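Local coordinates for peroxisomal membrane protein LPX1 (Saccharomyces cerevisiae, PDB 2Y6U) that hydrolyses acyl esters in yeast peroxisomes, with lipase and phospholipase A activity, as a member of the alpha/beta hydrolase family, at residues Phe6-Lys11 and Thr34-Thr39; Arg284-His289 and Asn312-Val317. One frame throughout, in Å; residues are numbered along the deposited sequence. Where two conformers were deposited one is given.

Interaction 1: Phe6-Lys11 and Thr34-Thr39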
loop_
_atom_site.group_PDB
_atom_site.type_symbol
_atom_site.label_atom_id
_atom_site.label_comp_id
_atom_site.label_asym_id
_atom_site.label_seq_id
_atom_site.Cartn_x
_atom_site.Cartn_y
_atom_site.Cartn_z
ATOM N N PHE A 6 -27.450 14.315 -3.020
ATOM C CA PHE A 6 -26.038 14.454 -3.367
ATOM C C PHE A 6 -25.857 14.727 -4.854
ATOM O O PHE A 6 -26.538 14.128 -5.676
ATOM C CB PHE A 6 -25.264 13.144 -3.112
ATOM C CG PHE A 6 -25.286 12.677 -1.690
ATOM C CD1 PHE A 6 -24.561 13.341 -0.722
ATOM C CD2 PHE A 6 -25.980 11.511 -1.344
ATOM C CE1 PHE A 6 -24.564 12.889 0.602
ATOM C CE2 PHE A 6 -25.988 11.073 -0.067
ATOM C CZ PHE A 6 -25.265 11.744 0.911
ATOM N N LYS A 7 -24.912 15.601 -5.175
ATOM C CA LYS A 7 -24.426 15.759 -6.546
ATOM C C LYS A 7 -23.671 14.499 -6.915
ATOM O O LYS A 7 -22.806 14.015 -6.139
ATOM C CB LYS A 7 -23.463 16.960 -6.597
ATOM C CG LYS A 7 -22.702 17.103 -7.889
ATOM C CD LYS A 7 -21.535 18.180 -7.737
ATOM C CE LYS A 7 -21.130 18.929 -9.022
ATOM N NZ LYS A 7 -20.677 17.969 -10.050
ATOM N N LYS A 8 -23.973 13.957 -8.075
ATOM C CA LYS A 8 -23.301 12.778 -8.541
ATOM C C LYS A 8 -22.305 13.118 -9.625
ATOM O O LYS A 8 -22.654 13.772 -10.591
ATOM C CB LYS A 8 -24.333 11.865 -9.163
ATOM C CG LYS A 8 -23.796 10.522 -9.625
ATOM C CD LYS A 8 -24.847 9.735 -10.409
ATOM C CE LYS A 8 -24.217 8.596 -11.162
ATOM N NZ LYS A 8 -25.187 7.799 -11.925
ATOM N N GLU A 9 -21.086 12.602 -9.539
ATOM C CA GLU A 9 -20.142 12.654 -10.676
ATOM C C GLU A 9 -19.503 11.275 -10.898
ATOM O O GLU A 9 -19.091 10.632 -9.922
ATOM C CB GLU A 9 -19.050 13.686 -10.377
ATOM C CG GLU A 9 -18.098 13.925 -11.595
ATOM C CD GLU A 9 -17.056 15.013 -11.320
ATOM O OE1 GLU A 9 -17.221 15.729 -10.268
ATOM O OE2 GLU A 9 -16.142 15.146 -12.182
ATOM N N THR A 10 -19.392 10.825 -12.148
ATOM C CA THR A 10 -18.732 9.553 -12.453
ATOM C C THR A 10 -17.344 9.964 -12.909
ATOM O O THR A 10 -17.193 10.828 -13.800
ATOM C CB THR A 10 -19.515 8.850 -13.587
ATOM O OG1 THR A 10 -20.828 8.608 -13.117
ATOM C CG2 THR A 10 -18.864 7.548 -14.049
ATOM N N LYS A 11 -16.328 9.345 -12.344
ATOM C CA LYS A 11 -14.961 9.634 -12.666
ATOM C C LYS A 11 -14.255 8.335 -13.057
ATOM O O LYS A 11 -14.707 7.239 -12.698
ATOM C CB LYS A 11 -14.252 10.270 -11.448
ATOM C CG LYS A 11 -14.901 11.547 -10.908
ATOM C CD LYS A 11 -13.942 12.174 -9.919
ATOM C CE LYS A 11 -14.504 13.343 -9.219
ATOM N NZ LYS A 11 -13.627 13.904 -8.131
ATOM N N THR A 34 -13.517 3.002 -12.772
ATOM C CA THR A 34 -14.622 4.006 -12.824
ATOM C C THR A 34 -15.342 3.962 -11.502
ATOM O O THR A 34 -15.561 2.859 -10.943
ATOM C CB THR A 34 -15.642 3.684 -13.931
ATOM O OG1 THR A 34 -14.963 3.744 -15.179
ATOM C CG2 THR A 34 -16.794 4.692 -13.928
ATOM N N TYR A 35 -15.649 5.118 -10.937
ATOM C CA TYR A 35 -16.340 5.169 -9.685
ATOM C C TYR A 35 -17.266 6.374 -9.687
ATOM O O TYR A 35 -17.071 7.321 -10.449
ATOM C CB TYR A 35 -15.381 5.255 -8.486
ATOM C CG TYR A 35 -14.426 6.434 -8.515
ATOM C CD1 TYR A 35 -13.263 6.388 -9.271
ATOM C CD2 TYR A 35 -14.650 7.584 -7.755
ATOM C CE1 TYR A 35 -12.382 7.452 -9.285
ATOM C CE2 TYR A 35 -13.763 8.621 -7.744
ATOM C CZ TYR A 35 -12.646 8.562 -8.515
ATOM O OH TYR A 35 -11.751 9.595 -8.522
ATOM N N ASP A 36 -18.288 6.351 -8.857
ATOM C CA ASP A 36 -19.193 7.504 -8.708
ATOM C C ASP A 36 -18.912 8.200 -7.390
ATOM O O ASP A 36 -18.762 7.489 -6.351
ATOM C CB ASP A 36 -20.644 7.006 -8.768
ATOM C CG ASP A 36 -21.031 6.471 -10.143
ATOM O OD1 ASP A 36 -20.320 6.755 -11.144
ATOM O OD2 ASP A 36 -22.091 5.792 -10.293
ATOM N N VAL A 37 -18.800 9.540 -7.393
ATOM C CA VAL A 37 -18.592 10.317 -6.213
ATOM C C VAL A 37 -19.864 11.087 -5.982
ATOM O O VAL A 37 -20.313 11.873 -6.863
ATOM C CB VAL A 37 -17.438 11.406 -6.397
ATOM C CG1 VAL A 37 -17.255 12.163 -5.121
ATOM C CG2 VAL A 37 -16.200 10.757 -6.726
ATOM N N TYR A 38 -20.379 10.991 -4.762
ATOM C CA TYR A 38 -21.558 11.704 -4.340
ATOM C C TYR A 38 -21.126 12.732 -3.333
ATOM O O TYR A 38 -20.514 12.391 -2.306
ATOM C CB TYR A 38 -22.588 10.732 -3.737
ATOM C CG TYR A 38 -23.204 9.844 -4.790
ATOM C CD1 TYR A 38 -22.605 8.637 -5.130
ATOM C CD2 TYR A 38 -24.319 10.225 -5.476
ATOM C CE1 TYR A 38 -23.150 7.815 -6.132
ATOM C CE2 TYR A 38 -24.892 9.389 -6.444
ATOM C CZ TYR A 38 -24.325 8.180 -6.730
ATOM O OH TYR A 38 -24.869 7.368 -7.703
ATOM N N THR A 39 -21.444 14.008 -3.591
ATOM C CA THR A 39 -21.044 15.104 -2.708
ATOM C C THR A 39 -22.251 15.868 -2.134
ATOM O O THR A 39 -23.188 16.222 -2.841
ATOM C CB THR A 39 -20.083 16.088 -3.463
ATOM O OG1 THR A 39 -18.990 15.275 -3.883
ATOM C CG2 THR A 39 -19.528 17.081 -2.540
HETATM O O HOH W 1 -23.534 5.411 -12.563
#
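Lys8 lies alongside Tyr38, both side chains pointing the same way, and its extended methylene chain runs past the ring, CG coming to 3.6 Å from Tyr38 CE2. CG stands anti to the backbone N (chi1 -176°), which sets the chain off beside the tyrosine, and the fully extended torsions beyond it carry the ammonium group toward Asp36. The charged atoms do not meet, Lys8 NZ and Asp36 OD2 being 4.0 Å apart; instead a water accepts from Lys8 NZ and donates to Asp36 OD2. The other carboxylate oxygen, Asp36 OD1, takes the hydroxyl of Thr10 (OG1 to OD1, 2.8 Å) from above the carboxylate plane, and it also forms a salt bridge with Lys65. Lys8, Thr10, Asp36 and Tyr38 share one face of an antiparallel two-strand pairing at the edge of the alpha/beta hydrolase sheet, where Glu9 and Val37 exchange backbone hydrogen bonds, Val37 N reaching Glu9 O at 2.8 Å. On the other face, Lys11 CB sits over the Tyr35 ring in a CH-pi contact, 4.1 Å from its centroid. Tyr35 adopts the less common rotamer with CG between the backbone N and carbonyl carbon (chi1 57°), which brings the ring under the lysine. Glu128 receives both Lys11 NZ and Tyr35 OH. At the far end Phe6 CB packs on Tyr38 CB at 3.7 Å, the side chains crossing at about a right angle.

Interaction 2: Arg284-His289 and Asn312-Val317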
loop_
_atom_site.group_PDB
_atom_site.type_symbol
_atom_site.label_atom_id
_atom_site.label_comp_id
_atom_site.label_asym_id
_atom_site.label_seq_id
_atom_site.Cartn_x
_atom_site.Cartn_y
_atom_site.Cartn_z
ATOM N N ARG A 284 -7.007 -2.518 14.020
ATOM C CA ARG A 284 -7.301 -2.063 15.408
ATOM C C ARG A 284 -8.587 -1.256 15.464
ATOM O O ARG A 284 -9.111 -0.989 16.561
ATOM C CB ARG A 284 -6.185 -1.177 15.925
ATOM C CG ARG A 284 -4.903 -1.845 16.020
ATOM C CD ARG A 284 -4.059 -0.818 16.687
ATOM N NE ARG A 284 -2.655 -1.003 16.456
ATOM C CZ ARG A 284 -1.719 -0.310 17.098
ATOM N NH1 ARG A 284 -2.075 0.643 17.970
ATOM N NH2 ARG A 284 -0.438 -0.555 16.847
ATOM N N LYS A 285 -9.148 -0.948 14.316
ATOM C CA LYS A 285 -10.324 -0.114 14.218
ATOM C C LYS A 285 -11.576 -0.812 14.669
ATOM O O LYS A 285 -11.729 -2.001 14.488
ATOM C CB LYS A 285 -10.552 0.300 12.737
ATOM C CG LYS A 285 -9.379 0.925 12.073
ATOM C CD LYS A 285 -8.898 2.246 12.749
ATOM C CE LYS A 285 -7.582 2.750 12.150
ATOM N NZ LYS A 285 -7.659 2.940 10.691
ATOM N N ARG A 286 -12.524 -0.043 15.173
ATOM C CA ARG A 286 -13.837 -0.571 15.380
ATOM C C ARG A 286 -14.356 -1.178 14.082
ATOM O O ARG A 286 -14.376 -0.509 13.054
ATOM C CB ARG A 286 -14.735 0.605 15.756
ATOM C CG ARG A 286 -16.188 0.193 15.885
ATOM C CD ARG A 286 -16.395 -0.315 17.182
ATOM N NE ARG A 286 -17.791 -0.477 17.671
ATOM C CZ ARG A 286 -18.154 -1.434 18.557
ATOM N NH1 ARG A 286 -17.277 -2.361 19.028
ATOM N NH2 ARG A 286 -19.426 -1.481 18.973
ATOM N N THR A 287 -14.786 -2.433 14.147
ATOM C CA THR A 287 -15.227 -3.202 13.019
ATOM C C THR A 287 -16.553 -3.869 13.343
ATOM O O THR A 287 -16.737 -4.623 14.411
ATOM C CB THR A 287 -14.144 -4.246 12.700
ATOM O OG1 THR A 287 -12.918 -3.590 12.426
ATOM C CG2 THR A 287 -14.579 -5.098 11.464
ATOM N N ILE A 288 -17.543 -3.510 12.565
ATOM C CA ILE A 288 -18.873 -4.079 12.672
ATOM C C ILE A 288 -18.975 -5.211 11.659
ATOM O O ILE A 288 -18.666 -5.019 10.479
ATOM C CB ILE A 288 -19.916 -3.026 12.293
ATOM C CG1 ILE A 288 -19.697 -1.717 13.031
ATOM C CG2 ILE A 288 -21.315 -3.580 12.458
ATOM C CD1 ILE A 288 -19.598 -1.815 14.660
ATOM N N HIS A 289 -19.494 -6.361 12.071
ATOM C CA HIS A 289 -19.613 -7.504 11.223
ATOM C C HIS A 289 -21.080 -7.809 11.178
ATOM O O HIS A 289 -21.697 -8.083 12.198
ATOM C CB HIS A 289 -18.814 -8.613 11.864
ATOM C CG HIS A 289 -18.732 -9.871 11.069
ATOM N ND1 HIS A 289 -18.159 -11.012 11.594
ATOM C CD2 HIS A 289 -19.145 -10.183 9.808
ATOM C CE1 HIS A 289 -18.211 -11.960 10.689
ATOM N NE2 HIS A 289 -18.772 -11.484 9.587
ATOM N N ASN A 312 -11.467 -4.909 18.272
ATOM C CA ASN A 312 -12.593 -4.043 18.530
ATOM C C ASN A 312 -13.699 -4.451 17.611
ATOM O O ASN A 312 -13.823 -3.958 16.493
ATOM C CB ASN A 312 -12.198 -2.555 18.351
ATOM C CG ASN A 312 -13.255 -1.567 18.873
ATOM O OD1 ASN A 312 -14.353 -1.998 19.316
ATOM N ND2 ASN A 312 -12.955 -0.261 18.834
ATOM N N TYR A 313 -14.530 -5.388 18.058
ATOM C CA TYR A 313 -15.407 -6.136 17.165
ATOM C C TYR A 313 -16.840 -6.149 17.681
ATOM O O TYR A 313 -17.061 -6.248 18.945
ATOM C CB TYR A 313 -14.906 -7.566 17.169
ATOM C CG TYR A 313 -15.739 -8.577 16.396
ATOM C CD1 TYR A 313 -15.559 -8.779 15.070
ATOM C CD2 TYR A 313 -16.788 -9.309 17.037
ATOM C CE1 TYR A 313 -16.276 -9.643 14.367
ATOM C CE2 TYR A 313 -17.480 -10.190 16.369
ATOM C CZ TYR A 313 -17.259 -10.398 15.027
ATOM O OH TYR A 313 -17.984 -11.340 14.356
ATOM N N HIS A 314 -17.807 -6.003 16.759
ATOM C CA HIS A 314 -19.207 -6.086 17.100
ATOM C C HIS A 314 -19.920 -6.870 16.028
ATOM O O HIS A 314 -19.812 -6.519 14.848
ATOM C CB HIS A 314 -19.828 -4.709 17.173
ATOM C CG HIS A 314 -21.330 -4.733 17.375
ATOM N ND1 HIS A 314 -21.937 -4.573 18.609
ATOM C CD2 HIS A 314 -22.343 -4.969 16.503
ATOM C CE1 HIS A 314 -23.250 -4.619 18.465
ATOM N NE2 HIS A 314 -23.525 -4.916 17.209
ATOM N N LEU A 315 -20.682 -7.900 16.391
ATOM C CA LEU A 315 -21.470 -8.672 15.444
ATOM C C LEU A 315 -22.930 -8.186 15.491
ATOM O O LEU A 315 -23.521 -7.993 16.593
ATOM C CB LEU A 315 -21.461 -10.200 15.800
ATOM C CG LEU A 315 -22.227 -11.102 14.782
ATOM C CD1 LEU A 315 -21.416 -11.286 13.441
ATOM C CD2 LEU A 315 -22.660 -12.383 15.512
ATOM N N ASP A 316 -23.556 -8.017 14.298
ATOM C CA ASP A 316 -25.010 -7.855 14.199
ATOM C C ASP A 316 -25.554 -8.939 13.304
ATOM O O ASP A 316 -25.014 -9.177 12.238
ATOM C CB ASP A 316 -25.448 -6.603 13.468
ATOM C CG ASP A 316 -25.403 -5.446 14.275
ATOM O OD1 ASP A 316 -26.010 -5.446 15.402
ATOM O OD2 ASP A 316 -24.645 -4.560 13.840
ATOM N N VAL A 317 -26.579 -9.604 13.743
ATOM C CA VAL A 317 -27.151 -10.739 12.979
ATOM C C VAL A 317 -28.500 -10.216 12.438
ATOM O O VAL A 317 -29.330 -9.733 13.211
ATOM C CB VAL A 317 -27.321 -11.961 13.871
ATOM C CG1 VAL A 317 -28.064 -13.102 13.196
ATOM C CG2 VAL A 317 -25.926 -12.515 14.358
HETATM O O HOH W 2 -10.539 0.723 18.075
HETATM O O HOH W 3 -10.511 -4.386 15.572
HETATM O O HOH W 4 -18.037 -4.039 20.956
#
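His289 and Tyr313 meet rim to rim, their ring planes 72° apart, and His289 ND1 and Tyr313 OH share a hydrogen bond of 2.8 Å. Leu315 CD1 covers one face of the imidazole, 4.0 Å from its centroid, while Gln303 and Leu306 of helix 300-309 also touch this histidine; this is the tight part of the contact. Parallel strands 286-292 and 313-318 are joined here through helix 300-309, the beta-alpha-beta crossover that completes one edge of the alpha/beta hydrolase sheet. In the parallel pattern, His289 bonds to the residues either side of Leu315, its N donating to His314 O and its O accepting from Asp316 N. On the opposite face Ile288 CD1 rests against His314 CB at 3.8 Å, and His314 NE2 donates in its ring plane to Asp316 OD1, whose carboxylate is also held by Arg336 and His340. Toward the start of the strands the packing gives way to water. Bent at chi2 (85°), Arg286 crosses the Asn312 side chain at about a right angle, and its NH1 donates to Asn312 OD1 at 3.0 Å, tilted out of the guanidinium plane. One water links Arg286 NH1 to Tyr313 O, and another bridges Arg284 O and Asn312 ND2.

Overall arrangement
Interactions 1 and 2 sit at the two outer edges of the same eight-stranded mixed sheet, on opposite sides of the centre of the chain. Their centres are 28 Å apart and their nearest atoms about 19 Å, so they do not touch. Strands 84-92, 51-58, 137-144 and 164-168 lie between them. Interaction 1 closes first along the chain, as an antiparallel pair joined by a connection without helix or strand; interaction 2 comes much later and is parallel. The pair illustrates how an alpha/beta hydrolase sheet is finished differently at its two ends, around central strands that include 137-144, which leads into a probable nucleophile elbow at Ser145.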